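Local coordinates for putative uncharacterized protein (Photobacterium profundum, PDB 3R87), which is probably a hotdog-fold thioesterase of the 4-hydroxybenzoyl-CoA thioesterase family, hydrolysing acyl thioesters, at residues 3-14 / 72-83. Residues are numbered along the deposited sequence; the frame is centred on the assembly and turned at random. Where two conformers were deposited one is given.
Sequences MSKIYHHPVQIY and FAEICDIRTSFT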
ATOM      1  N   MET A   3       4.851  -1.890 -32.416  1.00 31.39           N
ATOM      2  CA  MET A   3       5.344  -1.753 -30.946  1.00 29.61           C
ATOM      3  C   MET A   3       6.611  -0.881 -30.823  1.00 24.38           C
ATOM      4  O   MET A   3       7.539  -0.920 -31.710  1.00 27.30           O
ATOM      5  CB  MET A   3       5.629  -3.143 -30.251  1.00 32.41           C
ATOM      6  CG  MET A   3       5.740  -3.260 -28.794  0.50 31.51           C
ATOM      7  SD  MET A   3       4.500  -4.044 -27.603  0.50 35.55           S
ATOM      8  CE  MET A   3       3.412  -2.858 -27.229  0.50 15.59           C
ATOM      9  N   SER A   4       6.681  -0.064 -29.786  1.00 19.87           N
ATOM     10  CA  SER A   4       7.839   0.801 -29.546  1.00 17.32           C
ATOM     11  C   SER A   4       9.022  -0.050 -29.198  1.00 17.91           C
ATOM     12  O   SER A   4       8.897  -1.228 -28.909  1.00 19.07           O
ATOM     13  CB  SER A   4       7.507   1.743 -28.404  1.00 16.46           C
ATOM     14  OG  SER A   4       7.456   1.016 -27.184  1.00 13.58           O
ATOM     15  N   LYS A   5      10.201   0.594 -29.077  1.00 17.80           N
ATOM     16  CA  LYS A   5      11.330   0.011 -28.374  1.00 16.50           C
ATOM     17  C   LYS A   5      10.954  -0.378 -26.918  1.00 13.32           C
ATOM     18  O   LYS A   5       9.925   0.097 -26.391  1.00 13.62           O
ATOM     19  CB  LYS A   5      12.516   0.928 -28.345  1.00 18.96           C
ATOM     20  CG  LYS A   5      12.243   2.183 -27.490  1.00 21.21           C
ATOM     21  CD  LYS A   5      13.512   3.078 -27.415  1.00 30.41           C
ATOM     22  CE  LYS A   5      13.267   4.333 -26.589  1.00 35.56           C
ATOM     23  NZ  LYS A   5      14.462   5.301 -26.545  1.00 46.11           N
ATOM     24  N   ILE A   6      11.810  -1.165 -26.303  1.00 12.73           N
ATOM     25  CA  ILE A   6      11.689  -1.504 -24.903  1.00 11.60           C
ATOM     26  C   ILE A   6      12.332  -0.416 -24.047  1.00 10.82           C
ATOM     27  O   ILE A   6      13.465  -0.033 -24.258  1.00 13.78           O
ATOM     28  CB  ILE A   6      12.246  -2.881 -24.611  1.00 12.77           C
ATOM     29  CG1 ILE A   6      11.445  -3.960 -25.378  1.00 15.77           C
ATOM     30  CG2 ILE A   6      12.312  -3.139 -23.123  1.00 14.26           C
ATOM     31  CD1 ILE A   6      11.979  -5.390 -25.269  1.00 19.18           C
ATOM     32  N   TYR A   7      11.579   0.103 -23.102  1.00  9.89           N
ATOM     33  CA  TYR A   7      12.042   1.035 -22.077  1.00  9.92           C
ATOM     34  C   TYR A   7      12.357   0.251 -20.810  1.00  9.82           C
ATOM     35  O   TYR A   7      11.688  -0.750 -20.530  1.00 11.95           O
ATOM     36  CB  TYR A   7      10.960   2.086 -21.771  1.00 11.09           C
ATOM     37  CG  TYR A   7      10.648   2.958 -22.962  1.00 12.39           C
ATOM     38  CD1 TYR A   7      11.238   4.215 -23.081  1.00 17.62           C
ATOM     39  CD2 TYR A   7       9.775   2.573 -23.950  1.00 12.90           C
ATOM     40  CE1 TYR A   7      10.963   5.013 -24.207  1.00 21.45           C
ATOM     41  CE2 TYR A   7       9.491   3.367 -25.087  1.00 16.96           C
ATOM     42  CZ  TYR A   7      10.077   4.570 -25.177  1.00 21.38           C
ATOM     43  OH  TYR A   7       9.814   5.355 -26.273  1.00 28.14           O
ATOM     44  N   HIS A   8      13.310   0.714 -20.041  1.00  9.26           N
ATOM     45  CA  HIS A   8      13.766   0.071 -18.839  1.00  9.43           C
ATOM     46  C   HIS A   8      13.574   0.993 -17.642  1.00  9.35           C
ATOM     47  O   HIS A   8      13.951   2.164 -17.715  1.00 11.52           O
ATOM     48  CB  HIS A   8      15.265  -0.283 -18.967  1.00 10.18           C
ATOM     49  CG  HIS A   8      15.559  -1.236 -20.068  1.00 10.50           C
ATOM     50  ND1 HIS A   8      15.696  -2.568 -19.865  1.00 10.93           N
ATOM     51  CD2 HIS A   8      15.729  -1.020 -21.410  1.00 12.64           C
ATOM     52  CE1 HIS A   8      15.941  -3.181 -21.038  1.00 12.18           C
ATOM     53  NE2 HIS A   8      15.956  -2.250 -21.972  1.00 13.24           N
ATOM     54  N   HIS A   9      13.059   0.459 -16.531  1.00  9.19           N
ATOM     55  CA  HIS A   9      12.874   1.232 -15.298  1.00  9.24           C
ATOM     56  C   HIS A   9      13.182   0.341 -14.147  1.00  8.37           C
ATOM     57  O   HIS A   9      12.562  -0.684 -13.980  1.00  8.84           O
ATOM     58  CB  HIS A   9      11.396   1.709 -15.223  1.00 11.16           C
ATOM     59  CG  HIS A   9      11.073   2.402 -13.913  1.00 12.73           C
ATOM     60  ND1 HIS A   9      11.675   3.559 -13.549  1.00 16.45           N
ATOM     61  CD2 HIS A   9      10.284   2.025 -12.835  1.00 13.63           C
ATOM     62  CE1 HIS A   9      11.289   3.879 -12.300  1.00 14.83           C
ATOM     63  NE2 HIS A   9      10.385   3.000 -11.875  1.00 15.47           N
ATOM     64  N   PRO A  10      14.151   0.702 -13.308  1.00  9.00           N
ATOM     65  CA  PRO A  10      14.514  -0.176 -12.189  1.00  8.95           C
ATOM     66  C   PRO A  10      13.530  -0.048 -11.047  1.00  8.85           C
ATOM     67  O   PRO A  10      13.039   1.046 -10.770  1.00 11.42           O
ATOM     68  CB  PRO A  10      15.891   0.340 -11.760  1.00 11.69           C
ATOM     69  CG  PRO A  10      15.870   1.803 -12.179  1.00 15.11           C
ATOM     70  CD  PRO A  10      15.045   1.909 -13.377  1.00 11.48           C
ATOM     71  N   VAL A  11      13.287  -1.144 -10.350  1.00  8.24           N
ATOM     72  CA  VAL A  11      12.496  -1.137  -9.131  0.75  8.54           C
ATOM     73  C   VAL A  11      13.204  -1.971  -8.086  1.00  7.69           C
ATOM     74  O   VAL A  11      13.434  -3.173  -8.302  1.00  9.08           O
ATOM     75  CB  VAL A  11      11.042  -1.683  -9.369  0.75  9.77           C
ATOM     76  CG1 VAL A  11      10.341  -1.911  -8.015  0.75 10.85           C
ATOM     77  CG2 VAL A  11      10.304  -0.666 -10.230  0.75 10.98           C
ATOM     78  N   GLN A  12      13.505  -1.363  -6.935  1.00  7.63           N
ATOM     79  CA  GLN A  12      14.064  -2.101  -5.826  1.00  7.34           C
ATOM     80  C   GLN A  12      12.933  -2.595  -4.924  1.00  6.91           C
ATOM     81  O   GLN A  12      11.957  -1.889  -4.674  1.00  7.44           O
ATOM     82  CB  GLN A  12      15.036  -1.251  -5.032  1.00  8.64           C
ATOM     83  CG  GLN A  12      15.698  -1.985  -3.916  1.00  9.55           C
ATOM     84  CD  GLN A  12      16.955  -1.404  -3.371  1.00  9.95           C
ATOM     85  OE1 GLN A  12      17.704  -0.712  -4.090  1.00 11.62           O
ATOM     86  NE2 GLN A  12      17.263  -1.700  -2.141  1.00 10.52           N
ATOM     87  N   ILE A  13      13.098  -3.814  -4.402  1.00  7.23           N
ATOM     88  CA  ILE A  13      12.110  -4.466  -3.538  1.00  6.93           C
ATOM     89  C   ILE A  13      12.490  -4.231  -2.074  1.00  6.88           C
ATOM     90  O   ILE A  13      13.541  -4.712  -1.611  1.00  7.73           O
ATOM     91  CB  ILE A  13      12.046  -5.957  -3.860  1.00  7.83           C
ATOM     92  CG1 ILE A  13      11.740  -6.198  -5.351  1.00  8.90           C
ATOM     93  CG2 ILE A  13      11.034  -6.661  -2.960  1.00  7.88           C
ATOM     94  CD1 ILE A  13      10.524  -5.478  -5.882  1.00  9.27           C
ATOM     95  N   TYR A  14      11.636  -3.525  -1.353  1.00  6.94           N
ATOM     96  CA  TYR A  14      11.833  -3.168   0.043  1.00  7.38           C
ATOM     97  C   TYR A  14      10.855  -3.952   0.918  1.00  7.02           C
ATOM     98  O   TYR A  14      10.026  -4.734   0.431  1.00  7.39           O
ATOM     99  CB  TYR A  14      11.605  -1.660   0.228  1.00  7.45           C
ATOM    100  CG  TYR A  14      12.522  -0.796  -0.586  1.00  7.39           C
ATOM    101  CD1 TYR A  14      13.810  -0.466  -0.096  1.00  8.01           C
ATOM    102  CD2 TYR A  14      12.121  -0.246  -1.777  1.00  7.59           C
ATOM    103  CE1 TYR A  14      14.638   0.394  -0.829  1.00  8.59           C
ATOM    104  CE2 TYR A  14      12.952   0.589  -2.509  1.00  8.46           C
ATOM    105  CZ  TYR A  14      14.205   0.927  -2.012  1.00  8.44           C
ATOM    106  OH  TYR A  14      14.999   1.782  -2.729  1.00 10.89           O
ATOM    107  N   PHE A  72      12.983  -9.918  -1.671  1.00  9.05           N
ATOM    108  CA  PHE A  72      13.519  -8.748  -0.987  1.00  8.63           C
ATOM    109  C   PHE A  72      14.914  -8.403  -1.455  1.00  8.11           C
ATOM    110  O   PHE A  72      15.780  -9.294  -1.584  1.00  9.14           O
ATOM    111  CB  PHE A  72      13.539  -9.025   0.522  1.00  8.97           C
ATOM    112  CG  PHE A  72      14.180  -7.923   1.303  1.00  9.10           C
ATOM    113  CD1 PHE A  72      13.645  -6.650   1.351  1.00  9.09           C
ATOM    114  CD2 PHE A  72      15.340  -8.183   2.023  1.00 10.55           C
ATOM    115  CE1 PHE A  72      14.260  -5.623   2.066  1.00  9.90           C
ATOM    116  CE2 PHE A  72      15.951  -7.134   2.739  1.00 11.96           C
ATOM    117  CZ  PHE A  72      15.420  -5.893   2.768  1.00 11.25           C
ATOM    118  N   ALA A  73      15.128  -7.115  -1.653  1.00  8.12           N
ATOM    119  CA  ALA A  73      16.432  -6.492  -1.957  1.00  9.00           C
ATOM    120  C   ALA A  73      16.860  -6.711  -3.395  1.00  9.01           C
ATOM    121  O   ALA A  73      17.900  -6.196  -3.790  1.00 11.11           O
ATOM    122  CB  ALA A  73      17.517  -6.906  -0.950  1.00 10.51           C
ATOM    123  N   GLU A  74      16.092  -7.407  -4.219  1.00  8.76           N
ATOM    124  CA  GLU A  74      16.351  -7.449  -5.642  1.00  8.94           C
ATOM    125  C   GLU A  74      16.088  -6.087  -6.264  1.00  8.63           C
ATOM    126  O   GLU A  74      15.111  -5.410  -5.893  1.00  9.94           O
ATOM    127  CB  GLU A  74      15.555  -8.547  -6.326  1.00  9.66           C
ATOM    128  CG  GLU A  74      16.028  -9.907  -5.864  1.00 10.81           C
ATOM    129  CD  GLU A  74      15.348 -11.114  -6.451  1.00 11.35           C
ATOM    130  OE1 GLU A  74      15.922 -12.230  -6.215  1.00 14.48           O
ATOM    131  OE2 GLU A  74      14.224 -11.051  -6.968  1.00 11.12           O
ATOM    132  N   ILE A  75      16.900  -5.728  -7.254  1.00  8.70           N
ATOM    133  CA  ILE A  75      16.617  -4.627  -8.124  1.00  9.22           C
ATOM    134  C   ILE A  75      16.169  -5.237  -9.441  1.00  9.12           C
ATOM    135  O   ILE A  75      16.965  -5.810 -10.179  1.00 11.54           O
ATOM    136  CB  ILE A  75      17.770  -3.643  -8.298  1.00 10.46           C
ATOM    137  CG1 ILE A  75      18.186  -3.072  -6.908  1.00 12.17           C
ATOM    138  CG2 ILE A  75      17.304  -2.511  -9.239  1.00 14.36           C
ATOM    139  CD1 ILE A  75      19.430  -2.186  -7.003  1.00 16.51           C
ATOM    140  N   CYS A  76      14.879  -5.172  -9.695  1.00  9.10           N
ATOM    141  CA  CYS A  76      14.303  -5.713 -10.920  0.90  9.02           C
ATOM    142  C   CYS A  76      14.285  -4.663 -11.985  1.00  8.84           C
ATOM    143  O   CYS A  76      14.416  -3.456 -11.741  1.00 11.43           O
ATOM    144  CB  CYS A  76      12.883  -6.143 -10.636  0.90 11.02           C
ATOM    145  SG  CYS A  76      12.785  -7.580  -9.554  0.90 13.57           S
ATOM    146  N   ASP A  77      14.197  -5.122 -13.238  1.00  8.82           N
ATOM    147  CA  ASP A  77      14.015  -4.241 -14.388  1.00  8.50           C
ATOM    148  C   ASP A  77      12.590  -4.365 -14.868  1.00  8.34           C
ATOM    149  O   ASP A  77      12.143  -5.464 -15.208  1.00 10.11           O
ATOM    150  CB  ASP A  77      14.984  -4.648 -15.497  1.00  9.57           C
ATOM    151  CG  ASP A  77      15.061  -3.675 -16.650  1.00  9.85           C
ATOM    152  OD1 ASP A  77      14.583  -2.548 -16.556  1.00 12.02           O
ATOM    153  OD2 ASP A  77      15.641  -4.085 -17.687  1.00 11.27           O
ATOM    154  N   ILE A  78      11.864  -3.252 -14.889  1.00  7.89           N
ATOM    155  CA  ILE A  78      10.554  -3.208 -15.519  1.00  7.99           C
ATOM    156  C   ILE A  78      10.786  -2.827 -16.983  1.00  7.58           C
ATOM    157  O   ILE A  78      11.371  -1.786 -17.253  1.00  9.32           O
ATOM    158  CB  ILE A  78       9.596  -2.209 -14.850  1.00  8.94           C
ATOM    159  CG1 ILE A  78       9.584  -2.320 -13.347  1.00 10.44           C
ATOM    160  CG2 ILE A  78       8.250  -2.303 -15.510  1.00  9.62           C
ATOM    161  CD1 ILE A  78       9.129  -3.637 -12.895  1.00 12.93           C
ATOM    162  N   ARG A  79      10.334  -3.681 -17.885  1.00  7.52           N
ATOM    163  CA  ARG A  79      10.593  -3.513 -19.327  1.00  7.84           C
ATOM    164  C   ARG A  79       9.270  -3.272 -20.000  1.00  8.17           C
ATOM    165  O   ARG A  79       8.356  -4.130 -19.921  1.00  8.57           O
ATOM    166  CB  ARG A  79      11.294  -4.751 -19.845  1.00  8.50           C
ATOM    167  CG  ARG A  79      12.631  -4.970 -19.188  1.00  8.85           C
ATOM    168  CD  ARG A  79      13.418  -6.106 -19.799  1.00  9.33           C
ATOM    169  NE  ARG A  79      14.676  -6.270 -19.118  1.00  9.47           N
ATOM    170  CZ  ARG A  79      15.497  -7.292 -19.331  1.00  9.13           C
ATOM    171  NH1 ARG A  79      15.133  -8.253 -20.215  1.00  9.96           N
ATOM    172  NH2 ARG A  79      16.618  -7.378 -18.658  1.00 10.85           N
ATOM    173  N   THR A  80       9.141  -2.146 -20.688  1.00  8.07           N
ATOM    174  CA  THR A  80       7.866  -1.663 -21.184  1.00  8.40           C
ATOM    175  C   THR A  80       7.952  -1.306 -22.659  1.00  8.69           C
ATOM    176  O   THR A  80       8.891  -0.624 -23.072  1.00  9.62           O
ATOM    177  CB  THR A  80       7.472  -0.383 -20.408  1.00  8.93           C
ATOM    178  OG1 THR A  80       7.310  -0.710 -19.026  1.00  9.00           O
ATOM    179  CG2 THR A  80       6.193   0.257 -20.895  1.00 10.53           C
ATOM    180  N   SER A  81       6.955  -1.681 -23.425  1.00  9.62           N
ATOM    181  CA  SER A  81       6.753  -1.148 -24.751  0.75  9.92           C
ATOM    182  C   SER A  81       5.292  -0.768 -24.924  1.00 10.25           C
ATOM    183  O   SER A  81       4.427  -1.210 -24.156  1.00 10.84           O
ATOM    184  CB  SER A  81       7.192  -2.133 -25.851  0.75 11.45           C
ATOM    185  OG  SER A  81       6.380  -3.265 -25.783  0.75 12.16           O
ATOM    186  N   PHE A  82       4.990   0.069 -25.910  1.00 11.86           N
ATOM    187  CA  PHE A  82       3.634   0.503 -26.207  1.00 12.23           C
ATOM    188  C   PHE A  82       3.360   0.454 -27.649  1.00 13.42           C
ATOM    189  O   PHE A  82       4.270   0.553 -28.505  1.00 14.40           O
ATOM    190  CB  PHE A  82       3.291   1.946 -25.655  1.00 14.62           C
ATOM    191  CG  PHE A  82       4.064   3.029 -26.302  1.00 15.83           C
ATOM    192  CD1 PHE A  82       5.306   3.525 -25.800  1.00 15.27           C
ATOM    193  CD2 PHE A  82       3.555   3.626 -27.485  1.00 18.39           C
ATOM    194  CE1 PHE A  82       5.998   4.530 -26.434  1.00 17.34           C
ATOM    195  CE2 PHE A  82       4.312   4.612 -28.112  1.00 20.10           C
ATOM    196  CZ  PHE A  82       5.536   5.108 -27.565  1.00 19.83           C
ATOM    197  N   THR A  83       2.077   0.321 -27.974  1.00 15.42           N
ATOM    198  CA  THR A  83       1.599   0.468 -29.334  0.75 19.23           C
ATOM    199  C   THR A  83       0.277   1.237 -29.244  1.00 17.78           C
ATOM    200  O   THR A  83      -0.520   1.087 -28.371  1.00 19.57           O
ATOM    201  CB  THR A  83       1.333  -0.893 -29.948  0.75 23.70           C
ATOM    202  OG1 THR A  83       0.131  -1.390 -29.547  0.75 29.23           O
ATOM    203  CG2 THR A  83       2.293  -1.990 -29.460  0.75 19.76           C
TER
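Y7 to Q12 pair antiparallel with I75 to T80 at the margin of this chain's hotdog sheet: strand 7-12 lies along one side of strand 75-85, whose other side bonds strand 89-97. Y7, H9 and V11 exchange paired backbone hydrogen bonds with T80, I78 and C76, and I13 carries the pattern on to E74 and A73. On the face bearing Y7, H9 and V11, which turns to helix 28-41, V11 CG2 packs against I78 CG1 at 3.6 Å. The opposite face carries a polar cluster at H8, D77 and R79. H8 ND1 donates to the syn lone pair of D77 OD2 at 2.7 Å, in the imidazole plane, with ring and carboxylate only 19° apart. R79 NE salt-bridges to the same oxygen, 2.8 Å away, from above the carboxylate plane, while R79 also makes a cation-pi contact with W97. Near the N-terminus, S4 N bonds F82 O. With chi1 71°, S4 OG lies between the backbone N and the carbonyl carbon, where it accepts from F82 N at 2.9 Å and donates to K5 O; S4 CB rests over the F82 ring. Two donors on D77 OD2 should stabilise its negative charge and hold the carboxylate's rotation, tying H8 across the strands.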